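PDB 3DV9: beta-phosphoglucomutase from Bacteroides vulgatus, which probably interconverts beta-glucose 1-phosphate and glucose 6-phosphate, as a magnesium-dependent phosphotransferase of the haloacid dehalogenase superfamily. Local coordinates for residues I73-V76 against S77-R81; D140-N143 against H144-G148; H214-V217 against L218-E221. All coordinates share one frame; numbering follows the deposited sequence. Where two conformers were deposited one is given.

Contact 1 of 3, residues I73-V76 against S77-R81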
loop_
_atom_site.group_PDB
_atom_site.type_symbol
_atom_site.label_atom_id
_atom_site.label_comp_id
_atom_site.label_asym_id
_atom_site.label_seq_id
_atom_site.Cartn_x
_atom_site.Cartn_y
_atom_site.Cartn_z
ATOM N N ILE A 73 2.505 -16.842 -6.347
ATOM C CA ILE A 73 2.758 -18.009 -7.201
ATOM C C ILE A 73 2.494 -19.289 -6.418
ATOM O O ILE A 73 1.851 -20.220 -6.928
ATOM C CB ILE A 73 4.213 -17.993 -7.766
ATOM C CG1 ILE A 73 4.417 -16.783 -8.680
ATOM C CG2 ILE A 73 4.543 -19.299 -8.532
ATOM C CD1 ILE A 73 5.907 -16.382 -8.862
ATOM N N ASN A 74 2.969 -19.336 -5.174
ATOM C CA ASN A 74 2.811 -20.555 -4.363
ATOM C C ASN A 74 1.367 -20.863 -3.977
ATOM O O ASN A 74 0.978 -22.043 -3.921
ATOM C CB ASN A 74 3.711 -20.539 -3.130
ATOM C CG ASN A 74 5.140 -20.877 -3.459
ATOM O OD1 ASN A 74 5.423 -21.404 -4.540
ATOM N ND2 ASN A 74 6.056 -20.566 -2.541
ATOM N N ILE A 75 0.569 -19.815 -3.747
ATOM C CA ILE A 75 -0.866 -20.000 -3.497
ATOM C C ILE A 75 -1.502 -20.701 -4.681
ATOM O O ILE A 75 -2.175 -21.721 -4.518
ATOM C CB ILE A 75 -1.602 -18.640 -3.222
ATOM C CG1 ILE A 75 -1.231 -18.118 -1.830
ATOM C CG2 ILE A 75 -3.137 -18.790 -3.370
ATOM C CD1 ILE A 75 -1.460 -16.613 -1.678
ATOM N N VAL A 76 -1.266 -20.181 -5.879
ATOM C CA VAL A 76 -1.880 -20.734 -7.070
ATOM C C VAL A 76 -1.313 -22.131 -7.371
ATOM O O VAL A 76 -2.051 -23.029 -7.793
ATOM C CB VAL A 76 -1.693 -19.816 -8.293
ATOM C CG1 VAL A 76 -2.348 -20.415 -9.527
ATOM C CG2 VAL A 76 -2.243 -18.420 -7.997
ATOM N N SER A 77 -0.009 -22.310 -7.175
ATOM C CA SER A 77 0.623 -23.617 -7.427
ATOM C C SER A 77 0.078 -24.714 -6.506
ATOM O O SER A 77 -0.254 -25.829 -6.963
ATOM C CB SER A 77 2.138 -23.520 -7.286
ATOM O OG SER A 77 2.742 -24.777 -7.575
ATOM N N ARG A 78 -0.012 -24.400 -5.213
ATOM C CA ARG A 78 -0.487 -25.369 -4.231
ATOM C C ARG A 78 -1.869 -25.862 -4.600
ATOM O O ARG A 78 -2.139 -27.055 -4.552
ATOM C CB ARG A 78 -0.505 -24.789 -2.824
ATOM C CG ARG A 78 0.846 -24.777 -2.143
ATOM C CD ARG A 78 0.717 -24.512 -0.632
ATOM N NE ARG A 78 0.150 -23.196 -0.320
ATOM C CZ ARG A 78 0.846 -22.061 -0.282
ATOM N NH1 ARG A 78 2.150 -22.062 -0.541
ATOM N NH2 ARG A 78 0.237 -20.920 0.016
ATOM N N ARG A 79 -2.738 -24.944 -4.992
ATOM C CA ARG A 79 -4.106 -25.323 -5.281
ATOM C C ARG A 79 -4.285 -26.068 -6.604
ATOM O O ARG A 79 -5.172 -26.914 -6.707
ATOM C CB ARG A 79 -5.041 -24.120 -5.188
ATOM C CG ARG A 79 -5.197 -23.324 -6.443
ATOM C CD ARG A 79 -5.987 -22.092 -6.153
ATOM N NE ARG A 79 -6.063 -21.232 -7.328
ATOM C CZ ARG A 79 -6.225 -19.919 -7.280
ATOM N NH1 ARG A 79 -6.301 -19.310 -6.106
ATOM N NH2 ARG A 79 -6.279 -19.225 -8.411
ATOM N N GLU A 80 -3.442 -25.773 -7.594
ATOM C CA GLU A 80 -3.547 -26.402 -8.917
ATOM C C GLU A 80 -2.747 -27.696 -9.011
ATOM O O GLU A 80 -3.133 -28.610 -9.747
ATOM C CB GLU A 80 -3.108 -25.442 -10.019
ATOM C CG GLU A 80 -4.054 -24.277 -10.242
ATOM C CD GLU A 80 -3.813 -23.543 -11.550
ATOM O OE1 GLU A 80 -2.910 -23.953 -12.330
ATOM O OE2 GLU A 80 -4.564 -22.583 -11.819
ATOM N N ARG A 81 -1.654 -27.768 -8.246
ATOM C CA ARG A 81 -0.651 -28.834 -8.355
ATOM C C ARG A 81 -0.398 -29.547 -7.029
ATOM O O ARG A 81 0.257 -30.586 -7.001
ATOM C CB ARG A 81 0.679 -28.253 -8.856
ATOM C CG ARG A 81 0.593 -27.542 -10.197
ATOM C CD ARG A 81 1.982 -27.286 -10.787
ATOM N NE ARG A 81 2.801 -26.393 -9.955
ATOM C CZ ARG A 81 4.059 -26.051 -10.236
ATOM N NH1 ARG A 81 4.656 -26.526 -11.325
ATOM N NH2 ARG A 81 4.726 -25.258 -9.419
#

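Contact 2 of 3, residues D140-N143 against H144-G148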
loop_
_atom_site.group_PDB
_atom_site.type_symbol
_atom_site.label_atom_id
_atom_site.label_comp_id
_atom_site.label_asym_id
_atom_site.label_seq_id
_atom_site.Cartn_x
_atom_site.Cartn_y
_atom_site.Cartn_z
ATOM N N ASP A 140 14.008 7.280 -8.920
ATOM C CA ASP A 140 14.038 8.145 -10.120
ATOM C C ASP A 140 12.614 8.409 -10.660
ATOM O O ASP A 140 12.250 9.576 -10.956
ATOM C CB ASP A 140 14.918 7.525 -11.213
ATOM C CG ASP A 140 16.397 7.537 -10.861
ATOM O OD1 ASP A 140 17.175 6.833 -11.540
ATOM O OD2 ASP A 140 16.791 8.250 -9.914
ATOM N N ARG A 141 11.811 7.339 -10.766
ATOM C CA ARG A 141 10.403 7.480 -11.170
ATOM C C ARG A 141 9.582 8.251 -10.122
ATOM O O ARG A 141 8.762 9.114 -10.468
ATOM C CB ARG A 141 9.750 6.126 -11.436
ATOM C CG ARG A 141 8.382 6.246 -12.108
ATOM C CD ARG A 141 8.457 5.992 -13.680
ATOM N NE ARG A 141 7.392 6.693 -14.442
ATOM C CZ ARG A 141 6.055 6.415 -14.228
ATOM N NH1 ARG A 141 5.188 7.123 -14.978
ATOM N NH2 ARG A 141 5.572 5.437 -13.267
ATOM N N LEU A 142 9.812 7.948 -8.854
ATOM C CA LEU A 142 9.179 8.706 -7.790
ATOM C C LEU A 142 9.608 10.161 -7.810
ATOM O O LEU A 142 8.770 11.049 -7.629
ATOM C CB LEU A 142 9.492 8.076 -6.433
ATOM C CG LEU A 142 8.688 6.832 -6.086
ATOM C CD1 LEU A 142 9.365 6.107 -4.946
ATOM C CD2 LEU A 142 7.255 7.250 -5.688
ATOM N N ASN A 143 10.908 10.409 -8.014
ATOM C CA ASN A 143 11.448 11.779 -8.060
ATOM C C ASN A 143 10.833 12.599 -9.178
ATOM O O ASN A 143 10.552 13.782 -9.002
ATOM C CB ASN A 143 12.976 11.793 -8.214
ATOM C CG ASN A 143 13.558 13.219 -8.202
ATOM O OD1 ASN A 143 13.331 13.995 -7.258
ATOM N ND2 ASN A 143 14.302 13.565 -9.248
ATOM N N HIS A 144 10.658 11.987 -10.349
ATOM C CA HIS A 144 10.131 12.651 -11.536
ATOM C C HIS A 144 8.647 13.057 -11.369
ATOM O O HIS A 144 8.153 13.998 -12.022
ATOM C CB HIS A 144 10.270 11.636 -12.678
ATOM C CG HIS A 144 9.684 12.071 -13.980
ATOM N ND1 HIS A 144 10.131 13.179 -14.667
ATOM C CD2 HIS A 144 8.712 11.521 -14.741
ATOM C CE1 HIS A 144 9.448 13.302 -15.793
ATOM N NE2 HIS A 144 8.580 12.308 -15.863
ATOM N N ASN A 145 7.926 12.289 -10.549
ATOM C CA ASN A 145 6.477 12.460 -10.400
ATOM C C ASN A 145 6.102 13.195 -9.129
ATOM O O ASN A 145 5.090 13.847 -9.066
ATOM C CB ASN A 145 5.746 11.128 -10.496
ATOM C CG ASN A 145 5.716 10.622 -11.881
ATOM O OD1 ASN A 145 4.781 10.911 -12.629
ATOM N ND2 ASN A 145 6.756 9.889 -12.268
ATOM N N PHE A 146 6.946 13.071 -8.107
ATOM C CA PHE A 146 6.699 13.703 -6.796
ATOM C C PHE A 146 7.993 14.422 -6.362
ATOM O O PHE A 146 8.691 13.951 -5.430
ATOM C CB PHE A 146 6.247 12.606 -5.778
ATOM C CG PHE A 146 5.078 11.781 -6.277
ATOM C CD1 PHE A 146 3.801 12.331 -6.339
ATOM C CD2 PHE A 146 5.270 10.464 -6.731
ATOM C CE1 PHE A 146 2.694 11.559 -6.830
ATOM C CE2 PHE A 146 4.208 9.692 -7.227
ATOM C CZ PHE A 146 2.907 10.234 -7.291
ATOM N N PRO A 147 8.333 15.522 -7.043
ATOM C CA PRO A 147 9.695 16.063 -6.910
ATOM C C PRO A 147 10.020 16.527 -5.473
ATOM O O PRO A 147 9.269 17.318 -4.864
ATOM C CB PRO A 147 9.736 17.240 -7.924
ATOM C CG PRO A 147 8.594 17.029 -8.836
ATOM C CD PRO A 147 7.530 16.324 -7.992
ATOM N N GLY A 148 11.102 15.984 -4.917
ATOM C CA GLY A 148 11.560 16.314 -3.575
ATOM C C GLY A 148 10.693 15.829 -2.418
ATOM O O GLY A 148 10.910 16.240 -1.270
#

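Contact 3 of 3, residues H214-V217 against L218-E221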
loop_
_atom_site.group_PDB
_atom_site.type_symbol
_atom_site.label_atom_id
_atom_site.label_comp_id
_atom_site.label_asym_id
_atom_site.label_seq_id
_atom_site.Cartn_x
_atom_site.Cartn_y
_atom_site.Cartn_z
ATOM N N HIS A 214 -15.062 -4.261 -3.727
ATOM C CA HIS A 214 -16.052 -3.615 -2.850
ATOM C C HIS A 214 -15.389 -2.988 -1.630
ATOM O O HIS A 214 -14.419 -3.553 -1.108
ATOM C CB HIS A 214 -17.098 -4.641 -2.378
ATOM C CG HIS A 214 -18.362 -4.018 -1.841
ATOM N ND1 HIS A 214 -18.518 -3.634 -0.526
ATOM C CD2 HIS A 214 -19.542 -3.764 -2.444
ATOM C CE1 HIS A 214 -19.732 -3.146 -0.346
ATOM N NE2 HIS A 214 -20.373 -3.197 -1.503
ATOM N N ASP A 215 -15.908 -1.843 -1.185
ATOM C CA ASP A 215 -15.435 -1.202 0.050
ATOM C C ASP A 215 -15.314 -2.203 1.169
ATOM O O ASP A 215 -14.377 -2.124 1.964
ATOM C CB ASP A 215 -16.349 -0.066 0.521
ATOM C CG ASP A 215 -16.256 1.183 -0.378
ATOM O OD1 ASP A 215 -15.326 1.266 -1.232
ATOM O OD2 ASP A 215 -17.121 2.077 -0.238
ATOM N N ASN A 216 -16.289 -3.127 1.272
ATOM C CA ASN A 216 -16.252 -4.078 2.409
ATOM C C ASN A 216 -14.974 -4.912 2.513
ATOM O O ASN A 216 -14.555 -5.299 3.607
ATOM C CB ASN A 216 -17.509 -4.974 2.418
ATOM C CG ASN A 216 -18.791 -4.186 2.725
ATOM O OD1 ASN A 216 -18.769 -2.975 3.008
ATOM N ND2 ASN A 216 -19.931 -4.874 2.640
ATOM N N VAL A 217 -14.332 -5.163 1.384
ATOM C CA VAL A 217 -13.098 -5.926 1.334
ATOM C C VAL A 217 -11.999 -5.214 2.132
ATOM O O VAL A 217 -11.149 -5.846 2.750
ATOM C CB VAL A 217 -12.679 -6.123 -0.158
ATOM C CG1 VAL A 217 -11.401 -6.835 -0.282
ATOM C CG2 VAL A 217 -13.754 -6.923 -0.904
ATOM N N LEU A 218 -12.061 -3.885 2.126
ATOM C CA LEU A 218 -11.089 -3.042 2.833
ATOM C C LEU A 218 -11.493 -2.833 4.293
ATOM O O LEU A 218 -10.670 -2.961 5.232
ATOM C CB LEU A 218 -10.974 -1.697 2.111
ATOM C CG LEU A 218 -10.422 -1.819 0.677
ATOM C CD1 LEU A 218 -10.371 -0.427 -0.009
ATOM C CD2 LEU A 218 -9.065 -2.515 0.566
ATOM N N LEU A 219 -12.761 -2.486 4.503
ATOM C CA LEU A 219 -13.297 -2.307 5.836
ATOM C C LEU A 219 -13.134 -3.564 6.706
ATOM O O LEU A 219 -12.866 -3.446 7.900
ATOM C CB LEU A 219 -14.784 -1.944 5.758
ATOM C CG LEU A 219 -15.073 -0.591 5.061
ATOM C CD1 LEU A 219 -16.549 -0.450 4.821
ATOM C CD2 LEU A 219 -14.533 0.561 5.950
ATOM N N ASN A 220 -13.293 -4.748 6.098
ATOM C CA ASN A 220 -13.226 -6.009 6.850
ATOM C C ASN A 220 -11.845 -6.370 7.335
ATOM O O ASN A 220 -11.693 -7.293 8.162
ATOM C CB ASN A 220 -13.757 -7.157 6.015
ATOM C CG ASN A 220 -15.270 -7.163 5.924
ATOM O OD1 ASN A 220 -15.958 -6.495 6.696
ATOM N ND2 ASN A 220 -15.793 -7.920 4.968
ATOM N N GLU A 221 -10.836 -5.666 6.816
ATOM C CA GLU A 221 -9.472 -5.829 7.277
ATOM C C GLU A 221 -9.111 -4.834 8.396
ATOM O O GLU A 221 -7.944 -4.770 8.821
ATOM C CB GLU A 221 -8.500 -5.744 6.084
ATOM C CG GLU A 221 -8.705 -6.867 5.066
ATOM C CD GLU A 221 -8.602 -8.265 5.674
ATOM O OE1 GLU A 221 -7.876 -8.447 6.685
ATOM O OE2 GLU A 221 -9.264 -9.175 5.124
HETATM O O HOH W 1 -11.228 -8.482 3.318
#

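Contact 1 of 3, residues I73-V76 against S77-R81
Ser-77 OG is gripped by Arg-81 through NH2 (2.8 Å) and NE (2.9 Å), both N-H groups meeting it side-on in the guanidinium plane, while the backbone N of Ser-77 reaches back one turn to Ile-73 O at 2.8 Å. With OG also bonded to His-83 O, one hydroxyl ties the end of helix 69-81 to the turn beyond it. Arg-78 N donates to Asn-74 O at 2.9 Å, and its chain, bent at chi3 (-63°), folds the guanidinium back so that one face lies over that same carbonyl oxygen; NH1 comes to 3.4 Å from Asn-74 CB and forms a salt bridge with Asp-84. Arg-79 starts with CG between its backbone N and carbonyl carbon (chi1 88°), which sets CG 3.4 Å from Val-76 O. The chain then runs extended, passing a guanidinium face under Val-76 CG2 to pair with Glu-60. Glu-80 lies alongside Val-76, OE2 3.9 Å from CG1 and bonded to Gly-55 N. On the buried side of this helical turn, in what is probably the cap domain, Ile-73 packs on Trp-45 of helix 38-51 and on Ile-90 and Ile-93 of helix 87-101, and Val-76 on Met-49.

Contact 2 of 3, residues D140-N143 against H144-G148
Helix 139-145 unwinds where Phe-146 N still donates to Leu-142 O at 2.8 Å but Phe-146 itself leaves helical backbone angles; Asn-145 N shares that same oxygen from above the carbonyl plane. The side chain of Asn-145 adds a second hold on this last turn. Its amide turns back so that ND2 donates to Arg-141 O at 2.8 Å, almost straight (174°) and with the oxygen in the amide plane, whereas the backbone N of Asn-145 makes a weak bond to that carbonyl. The other end of the amide, OD1, accepts from Arg-109 NH2. An alanine here would remove both polar ends, and Arg-141 O would probably be left with the weak backbone bond while the Arg-109 guanidinium lost an acceptor. Arg-141 is modelled in two conformers; in the one described, Asn-145 ND2 sits above the rim of one guanidinium face while NH1 bonds to Ala-107 O, an arrangement that remains doubtful.

This helix follows strand 126-130 and precedes strand 155-156, so the turn forms part of the crossover between two neighbouring parallel strands of the haloacid dehalogenase-like core.

The apolar side is carried by Leu-142 and Phe-146. Phe-146 CG is anti to its carbonyl carbon (chi1 -53°), which brings ring atom CD2 to 3.9 Å from Leu-142 CD2. The Phe-146 ring also makes an edge-to-face pair with Phe-35 and packs against Ala-113, Leu-114 and Leu-117 of helix 113-122. Beyond it, Pro-147 has no N-H to offer Asn-143 O; its CA approaches that oxygen instead at 3.2 Å in a C-H...O contact.

Contact 3 of 3, residues H214-V217 against L218-E221
Asp-215 O receives two backbone donors from the next turn: Leu-219 N at 3.0 Å, nearly straight (173°) and in the carbonyl plane, and Leu-218 N at 2.9 Å from above that plane. Asn-216 O takes Asn-220 N at 2.8 Å. The first turn is closed at its start by a side-chain cap: His-214, at the N-cap, swings its ring round so that ND1 accepts from Asn-216 N at 2.9 Å, the donor tilted slightly from the ring plane. Asp-215 OD1 is held by Asn-209 ND2.

Close carbon-oxygen contacts run along the same turns. Leu-219, with CG anti to its carbonyl carbon (chi1 -64°), crosses Asn-216 so that CD1 lies 3.8 Å from OD1. Asn-220 packs tightly, its CB 3.1 Å from Asn-216 O.

Apolar packing falls mainly to Leu-218, buried against Pro-192 of helix 192-200 and Leu-226 of strand 225-227; Asp-215 and Leu-219 also touch Leu-226, so the short helix packs on the edge strand of its beta-alpha-beta unit.

One bridge is made by solvent. A water donates to Val-217 O at 2.7 Å and to Glu-221 OE2 at 2.8 Å, spending both hydrogens; the bend of Glu-221 at chi2 carries its carboxylate to that water.

Because ND1 of His-214 accepts a hydrogen bond, that nitrogen is probably unprotonated. Glu-221 N bonds to Leu-218 O, and Val-217 O takes a hydrogen from the water, which thereby joins two acceptors that could not bond each other directly.

The three contacts come in series along the chain, each on its own helix or at its end, and none touches another. Contact 1 lies on helix 69-81, among the helices inserted between strands 25-29 and 126-130. Helix 139-145 of contact 2 precedes the outermost strand 155-156, and helix 215-219 of contact 3 precedes strand 225-227 at the other border of the parallel sheet. The centres of contact 1 and contact 2 lie about 37 Å apart. Between the centres of contact 1 and contact 3 there are about 25 Å. Contact 1 thus probably belongs to the cap, and contacts 2 and 3 to the core that carries the magnesium site, as in other enzymes of this family.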